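Local coordinates for Lin2722 protein (Listeria innocua, PDB 3DS8), which is of unknown function but belongs to the alpha/beta hydrolase clan and probably acts as a serine hydrolase, at residues Q3-G14 / R59-Q70. Sequence-based numbering, arbitrary orientation.
Sequences QIPIILIHGSGG and RPIIKFGFEQNQ. With SO4 (sulfate ion), chain C; SO4 (sulfate ion), chain B.
His10 takes over where the backbone ladder between the two strands stops: its NE2 accepts a hydrogen bond from the backbone N of Phe66 at 3.0 Å, almost straight and in the imidazole plane. With CG between its backbone N and carbonyl carbon (chi1 60°), the ring turns its edge to 64-66, and its ND1 donates to Gly11 O. That oxygen also accepts from Gly14 N on the opposite face of its carbonyl plane, closing the type II turn 11-14. Bonded through both nitrogens, the imidazole is fixed in rotation and in tautomer. Asn69 secures the same turn twice: its backbone O accepts from Gly13 N at 2.8 Å, and its side-chain ND2 donates to Gly14 O at 3.0 Å in the amide plane. Upstream, strands 6-9 and 61-66 run parallel, neighbours in the central sheet of an alpha/beta hydrolase, with strand 95-101, which leads to a probable nucleophile elbow, beside 6-9. The turn after 6-9 probably corresponds to the oxyanion-hole loop; Ser12 holds a sulfate through N and OG, also bonded by Asn103 N and His222 NE2, while Gly11 N binds a second, shared with Ser18 OG; both probably come from the crystallisation liquor. On the face toward helix 73-91, Ile7 CD1 lies 3.8 Å from Phe64 CD1; on the other, Leu8 CD1 meets Ile61 CG2 at 3.6 Å. At the start of the pair Arg59 lays its guanidinium over Ile6 CG1 and bonds Ile4 O through NH1 (2.8 Å), from above the carbonyl plane, while its NE and NH2 form salt bridges with Glu240 and Asp97.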
ATOM      1  N   GLN A   3       1.816  16.708 -11.441  1.00 30.99           N
ATOM      2  CA  GLN A   3       2.722  15.574 -11.199  1.00 29.91           C
ATOM      3  C   GLN A   3       2.044  14.638 -10.245  1.00 26.19           C
ATOM      4  O   GLN A   3       1.375  15.115  -9.294  1.00 25.49           O
ATOM      5  CB  GLN A   3       4.012  16.035 -10.530  1.00 30.06           C
ATOM      6  CG  GLN A   3       5.023  16.682 -11.460  1.00 31.19           C
ATOM      7  CD  GLN A   3       6.106  17.410 -10.691  1.00 31.55           C
ATOM      8  OE1 GLN A   3       6.326  17.141  -9.517  1.00 34.81           O
ATOM      9  NE2 GLN A   3       6.787  18.333 -11.350  1.00 34.12           N
ATOM     10  N   ILE A   4       2.207  13.330 -10.446  1.00 21.37           N
ATOM     11  CA  ILE A   4       1.654  12.399  -9.488  1.00 18.58           C
ATOM     12  C   ILE A   4       2.792  11.623  -8.820  1.00 16.84           C
ATOM     13  O   ILE A   4       3.399  10.766  -9.435  1.00 16.30           O
ATOM     14  CB  ILE A   4       0.604  11.448 -10.090  1.00 19.64           C
ATOM     15  CG1 ILE A   4      -0.554  12.257 -10.718  1.00 19.22           C
ATOM     16  CG2 ILE A   4       0.039  10.551  -8.964  1.00 18.20           C
ATOM     17  CD1 ILE A   4      -1.742  11.376 -11.206  1.00 18.39           C
ATOM     18  N   PRO A   5       3.075  11.945  -7.547  1.00 15.71           N
ATOM     19  CA  PRO A   5       4.130  11.254  -6.819  1.00 14.86           C
ATOM     20  C   PRO A   5       3.746   9.835  -6.459  1.00 14.14           C
ATOM     21  O   PRO A   5       2.557   9.483  -6.428  1.00 13.84           O
ATOM     22  CB  PRO A   5       4.332  12.100  -5.556  1.00 15.40           C
ATOM     23  CG  PRO A   5       3.034  12.760  -5.359  1.00 17.59           C
ATOM     24  CD  PRO A   5       2.424  12.973  -6.725  1.00 14.97           C
ATOM     25  N   ILE A   6       4.759   9.062  -6.140  1.00 13.91           N
ATOM     26  CA  ILE A   6       4.573   7.705  -5.648  1.00 13.02           C
ATOM     27  C   ILE A   6       5.204   7.620  -4.261  1.00 13.72           C
ATOM     28  O   ILE A   6       6.418   7.746  -4.130  1.00 14.11           O
ATOM     29  CB  ILE A   6       5.252   6.696  -6.562  1.00 13.22           C
ATOM     30  CG1 ILE A   6       4.722   6.813  -8.017  1.00 13.45           C
ATOM     31  CG2 ILE A   6       5.139   5.268  -5.894  1.00 14.65           C
ATOM     32  CD1 ILE A   6       5.636   6.104  -9.026  1.00 14.95           C
ATOM     33  N   ILE A   7       4.376   7.471  -3.229  1.00 12.76           N
ATOM     34  CA  ILE A   7       4.867   7.326  -1.853  1.00 13.45           C
ATOM     35  C   ILE A   7       5.151   5.844  -1.558  1.00 13.75           C
ATOM     36  O   ILE A   7       4.301   4.970  -1.778  1.00 14.07           O
ATOM     37  CB  ILE A   7       3.928   7.945  -0.827  1.00 14.12           C
ATOM     38  CG1 ILE A   7       4.581   8.009   0.549  1.00 14.04           C
ATOM     39  CG2 ILE A   7       2.650   7.200  -0.625  1.00 19.16           C
ATOM     40  CD1 ILE A   7       3.965   9.053   1.409  1.00 18.76           C
ATOM     41  N   LEU A   8       6.339   5.569  -1.050  1.00 11.91           N
ATOM     42  CA  LEU A   8       6.780   4.204  -0.655  1.00 12.13           C
ATOM     43  C   LEU A   8       6.844   4.143   0.857  1.00 13.00           C
ATOM     44  O   LEU A   8       7.570   4.916   1.521  1.00 14.63           O
ATOM     45  CB  LEU A   8       8.153   3.863  -1.223  1.00 10.97           C
ATOM     46  CG  LEU A   8       8.242   3.979  -2.750  1.00 14.09           C
ATOM     47  CD1 LEU A   8       9.710   3.656  -3.203  1.00 14.36           C
ATOM     48  CD2 LEU A   8       7.166   3.142  -3.486  1.00 14.06           C
ATOM     49  N   ILE A   9       6.116   3.179   1.420  1.00 12.79           N
ATOM     50  CA  ILE A   9       5.999   3.043   2.879  1.00 12.88           C
ATOM     51  C   ILE A   9       6.416   1.640   3.329  1.00 13.45           C
ATOM     52  O   ILE A   9       5.868   0.647   2.847  1.00 13.86           O
ATOM     53  CB  ILE A   9       4.602   3.374   3.412  1.00 13.28           C
ATOM     54  CG1 ILE A   9       4.179   4.760   2.945  1.00 14.65           C
ATOM     55  CG2 ILE A   9       4.605   3.286   4.933  1.00 13.09           C
ATOM     56  CD1 ILE A   9       2.867   5.244   3.512  1.00 16.28           C
ATOM     57  N   HIS A  10       7.358   1.611   4.260  1.00 12.84           N
ATOM     58  CA  HIS A  10       7.910   0.394   4.841  1.00 12.37           C
ATOM     59  C   HIS A  10       6.904  -0.344   5.752  1.00 12.48           C
ATOM     60  O   HIS A  10       5.848   0.204   6.105  1.00 13.65           O
ATOM     61  CB  HIS A  10       9.200   0.735   5.615  1.00 11.42           C
ATOM     62  CG  HIS A  10       9.004   1.718   6.729  1.00 12.83           C
ATOM     63  ND1 HIS A  10       8.529   1.350   7.970  1.00 13.30           N
ATOM     64  CD2 HIS A  10       9.166   3.063   6.770  1.00 13.44           C
ATOM     65  CE1 HIS A  10       8.472   2.423   8.747  1.00 14.53           C
ATOM     66  NE2 HIS A  10       8.851   3.473   8.044  1.00 13.76           N
ATOM     67  N   GLY A  11       7.292  -1.563   6.120  1.00 13.04           N
ATOM     68  CA  GLY A  11       6.627  -2.394   7.112  1.00 13.38           C
ATOM     69  C   GLY A  11       7.153  -2.089   8.497  1.00 13.00           C
ATOM     70  O   GLY A  11       8.087  -1.283   8.681  1.00 12.75           O
ATOM     71  N   SER A  12       6.583  -2.747   9.490  1.00 13.41           N
ATOM     72  CA  SER A  12       7.027  -2.537  10.850  1.00 13.59           C
ATOM     73  C   SER A  12       8.480  -3.001  10.968  1.00 14.46           C
ATOM     74  O   SER A  12       8.920  -3.996  10.309  1.00 14.89           O
ATOM     75  CB  SER A  12       6.059  -3.162  11.875  1.00 14.69           C
ATOM     76  OG  SER A  12       6.300  -4.525  12.068  1.00 15.68           O
ATOM     77  N   GLY A  13       9.252  -2.216  11.695  1.00 12.73           N
ATOM     78  CA  GLY A  13      10.666  -2.415  11.826  1.00 13.95           C
ATOM     79  C   GLY A  13      11.504  -1.803  10.726  1.00 14.09           C
ATOM     80  O   GLY A  13      12.744  -1.747  10.823  1.00 14.47           O
ATOM     81  N   GLY A  14      10.845  -1.288   9.684  1.00 13.95           N
ATOM     82  CA  GLY A  14      11.531  -0.777   8.517  1.00 14.61           C
ATOM     83  C   GLY A  14      11.812   0.719   8.605  1.00 15.01           C
ATOM     84  O   GLY A  14      11.658   1.338   9.662  1.00 14.54           O
ATOM     85  N   ARG A  59       7.003  11.365 -12.160  1.00 13.89           N
ATOM     86  CA  ARG A  59       6.572  10.366 -11.176  1.00 13.79           C
ATOM     87  C   ARG A  59       7.487  10.357  -9.949  1.00 12.55           C
ATOM     88  O   ARG A  59       8.027   9.326  -9.547  1.00 13.59           O
ATOM     89  CB  ARG A  59       6.496   8.973 -11.849  1.00 13.12           C
ATOM     90  CG  ARG A  59       5.548   8.979 -13.035  1.00 14.26           C
ATOM     91  CD  ARG A  59       4.124   8.988 -12.538  1.00 13.43           C
ATOM     92  NE  ARG A  59       3.667   7.652 -12.125  1.00 13.17           N
ATOM     93  CZ  ARG A  59       2.793   7.393 -11.155  1.00 14.92           C
ATOM     94  NH1 ARG A  59       2.327   8.346 -10.341  1.00 14.89           N
ATOM     95  NH2 ARG A  59       2.416   6.142 -10.962  1.00 14.69           N
ATOM     96  N   PRO A  60       7.629  11.513  -9.308  1.00 12.30           N
ATOM     97  CA  PRO A  60       8.631  11.601  -8.249  1.00 12.39           C
ATOM     98  C   PRO A  60       8.309  10.649  -7.104  1.00 12.56           C
ATOM     99  O   PRO A  60       7.159  10.498  -6.713  1.00 12.64           O
ATOM    100  CB  PRO A  60       8.571  13.062  -7.819  1.00 12.53           C
ATOM    101  CG  PRO A  60       7.207  13.493  -8.197  1.00 12.71           C
ATOM    102  CD  PRO A  60       6.903  12.783  -9.473  1.00 12.98           C
ATOM    103  N   ILE A  61       9.336   9.996  -6.595  1.00 13.26           N
ATOM    104  CA  ILE A  61       9.212   9.050  -5.505  1.00 13.15           C
ATOM    105  C   ILE A  61       9.415   9.746  -4.142  1.00 13.20           C
ATOM    106  O   ILE A  61      10.376  10.510  -3.922  1.00 13.21           O
ATOM    107  CB  ILE A  61      10.187   7.875  -5.712  1.00 14.31           C
ATOM    108  CG1 ILE A  61       9.749   7.062  -6.945  1.00 13.43           C
ATOM    109  CG2 ILE A  61      10.278   6.974  -4.438  1.00 14.17           C
ATOM    110  CD1 ILE A  61      10.756   6.006  -7.324  1.00 15.21           C
ATOM    111  N   ILE A  62       8.490   9.486  -3.235  1.00 12.37           N
ATOM    112  CA  ILE A  62       8.612   9.928  -1.848  1.00 13.20           C
ATOM    113  C   ILE A  62       8.913   8.718  -0.962  1.00 12.85           C
ATOM    114  O   ILE A  62       8.053   7.873  -0.688  1.00 12.95           O
ATOM    115  CB  ILE A  62       7.341  10.652  -1.367  1.00 13.49           C
ATOM    116  CG1 ILE A  62       6.877  11.709  -2.391  1.00 16.25           C
ATOM    117  CG2 ILE A  62       7.549  11.199   0.100  1.00 14.12           C
ATOM    118  CD1 ILE A  62       7.821  12.849  -2.712  1.00 20.50           C
ATOM    119  N   LYS A  63      10.166   8.603  -0.568  1.00 12.74           N
ATOM    120  CA  LYS A  63      10.594   7.529   0.311  1.00 13.22           C
ATOM    121  C   LYS A  63      10.239   7.944   1.728  1.00 14.09           C
ATOM    122  O   LYS A  63      10.831   8.852   2.288  1.00 14.64           O
ATOM    123  CB  LYS A  63      12.093   7.284   0.166  1.00 14.26           C
ATOM    124  CG  LYS A  63      12.484   6.904  -1.246  1.00 16.91           C
ATOM    125  CD  LYS A  63      13.965   6.513  -1.347  1.00 16.07           C
ATOM    126  CE  LYS A  63      14.338   6.168  -2.757  1.00 17.69           C
ATOM    127  NZ  LYS A  63      15.802   5.878  -2.868  1.00 19.10           N
ATOM    128  N   PHE A  64       9.285   7.249   2.312  1.00 13.39           N
ATOM    129  CA  PHE A  64       8.725   7.696   3.584  1.00 14.31           C
ATOM    130  C   PHE A  64       9.209   6.859   4.766  1.00 14.83           C
ATOM    131  O   PHE A  64       9.296   5.635   4.672  1.00 15.95           O
ATOM    132  CB  PHE A  64       7.196   7.689   3.512  1.00 14.84           C
ATOM    133  CG  PHE A  64       6.566   8.565   4.519  1.00 15.38           C
ATOM    134  CD1 PHE A  64       6.359   9.904   4.245  1.00 13.84           C
ATOM    135  CD2 PHE A  64       6.210   8.069   5.757  1.00 16.89           C
ATOM    136  CE1 PHE A  64       5.808  10.745   5.177  1.00 16.97           C
ATOM    137  CE2 PHE A  64       5.641   8.902   6.710  1.00 16.33           C
ATOM    138  CZ  PHE A  64       5.443  10.250   6.426  1.00 16.32           C
ATOM    139  N   GLY A  65       9.478   7.506   5.898  1.00 13.56           N
ATOM    140  CA  GLY A  65       9.885   6.777   7.074  1.00 14.74           C
ATOM    141  C   GLY A  65       9.143   7.238   8.308  1.00 14.22           C
ATOM    142  O   GLY A  65       9.064   8.411   8.556  1.00 14.49           O
ATOM    143  N   PHE A  66       8.646   6.296   9.095  1.00 15.40           N
ATOM    144  CA  PHE A  66       8.143   6.578  10.443  1.00 14.87           C
ATOM    145  C   PHE A  66       9.207   6.268  11.489  1.00 16.84           C
ATOM    146  O   PHE A  66       9.628   5.110  11.626  1.00 14.84           O
ATOM    147  CB  PHE A  66       6.934   5.698  10.727  1.00 15.17           C
ATOM    148  CG  PHE A  66       5.743   5.991   9.876  1.00 15.06           C
ATOM    149  CD1 PHE A  66       4.946   7.075  10.156  1.00 16.56           C
ATOM    150  CD2 PHE A  66       5.423   5.194   8.784  1.00 16.31           C
ATOM    151  CE1 PHE A  66       3.821   7.361   9.376  1.00 16.91           C
ATOM    152  CE2 PHE A  66       4.345   5.499   7.972  1.00 14.74           C
ATOM    153  CZ  PHE A  66       3.509   6.577   8.302  1.00 15.82           C
ATOM    154  N   GLU A  67       9.629   7.264  12.273  1.00 17.58           N
ATOM    155  CA  GLU A  67      10.607   6.988  13.344  1.00 18.43           C
ATOM    156  C   GLU A  67      10.048   5.954  14.344  1.00 17.20           C
ATOM    157  O   GLU A  67      10.787   5.105  14.869  1.00 17.20           O
ATOM    158  CB  GLU A  67      10.958   8.245  14.133  1.00 19.45           C
ATOM    159  CG  GLU A  67      12.009   7.935  15.213  1.00 21.32           C
ATOM    160  CD  GLU A  67      12.952   9.091  15.583  1.00 26.06           C
ATOM    161  OE1 GLU A  67      12.690  10.267  15.233  1.00 36.23           O
ATOM    162  OE2 GLU A  67      13.982   8.788  16.237  1.00 36.31           O
ATOM    163  N   GLN A  68       8.756   6.055  14.604  1.00 16.16           N
ATOM    164  CA  GLN A  68       8.046   5.097  15.448  1.00 16.40           C
ATOM    165  C   GLN A  68       7.602   3.948  14.556  1.00 14.61           C
ATOM    166  O   GLN A  68       6.446   3.864  14.140  1.00 14.07           O
ATOM    167  CB  GLN A  68       6.873   5.755  16.177  1.00 17.13           C
ATOM    168  CG  GLN A  68       7.348   6.658  17.329  1.00 20.43           C
ATOM    169  CD  GLN A  68       7.580   8.073  16.925  1.00 24.78           C
ATOM    170  OE1 GLN A  68       6.834   8.618  16.111  1.00 26.66           O
ATOM    171  NE2 GLN A  68       8.586   8.717  17.534  1.00 30.63           N
ATOM    172  N   ASN A  69       8.560   3.076  14.264  1.00 14.87           N
ATOM    173  CA  ASN A  69       8.445   2.118  13.146  1.00 14.64           C
ATOM    174  C   ASN A  69       7.801   0.791  13.542  1.00 14.10           C
ATOM    175  O   ASN A  69       7.737  -0.149  12.743  1.00 14.37           O
ATOM    176  CB  ASN A  69       9.803   1.963  12.428  1.00 15.81           C
ATOM    177  CG  ASN A  69      10.833   1.156  13.230  1.00 15.62           C
ATOM    178  OD1 ASN A  69      10.687   0.972  14.419  1.00 16.58           O
ATOM    179  ND2 ASN A  69      11.930   0.755  12.575  1.00 16.76           N
ATOM    180  N   GLN A  70       7.274   0.722  14.766  1.00 13.94           N
ATOM    181  CA  GLN A  70       6.463  -0.445  15.202  1.00 14.16           C
ATOM    182  C   GLN A  70       5.082  -0.024  15.687  1.00 16.04           C
ATOM    183  O   GLN A  70       4.348  -0.829  16.257  1.00 15.76           O
ATOM    184  CB  GLN A  70       7.158  -1.259  16.296  1.00 14.65           C
ATOM    185  CG  GLN A  70       8.514  -1.707  15.933  1.00 15.03           C
ATOM    186  CD  GLN A  70       8.560  -3.001  15.188  1.00 15.32           C
ATOM    187  OE1 GLN A  70       7.543  -3.547  14.777  1.00 15.26           O
ATOM    188  NE2 GLN A  70       9.791  -3.524  15.005  1.00 18.46           N
TER
HETATM  189  S   SO4 C 256      10.431  -3.689   5.781  1.00 32.47           S
HETATM  190  O1  SO4 C 256       9.706  -2.936   4.929  1.00 12.41           O
HETATM  191  O2  SO4 C 256      10.365  -5.156   5.495  1.00 33.26           O
HETATM  192  O3  SO4 C 256      11.858  -3.318   5.695  1.00 33.63           O
HETATM  193  O4  SO4 C 256       9.941  -3.505   7.181  1.00 36.65           O
HETATM  194  S   SO4 B 255       4.089  -5.854   9.622  1.00 23.64           S
HETATM  195  O1  SO4 B 255       2.714  -6.248   9.240  1.00 23.03           O
HETATM  196  O2  SO4 B 255       5.058  -6.826   9.152  1.00 25.94           O
HETATM  197  O3  SO4 B 255       4.453  -4.568   9.015  1.00 15.87           O
HETATM  198  O4  SO4 B 255       4.135  -5.777  11.112  1.00 24.36           O
HETATM  199  O   HOH W   1       4.244  12.728 -12.898  1.00 16.64           O
HETATM  200  O   HOH W   2       9.637   3.456   3.071  1.00 13.02           O
HETATM  201  O   HOH W   3      11.928   4.046  10.496  1.00 16.59           O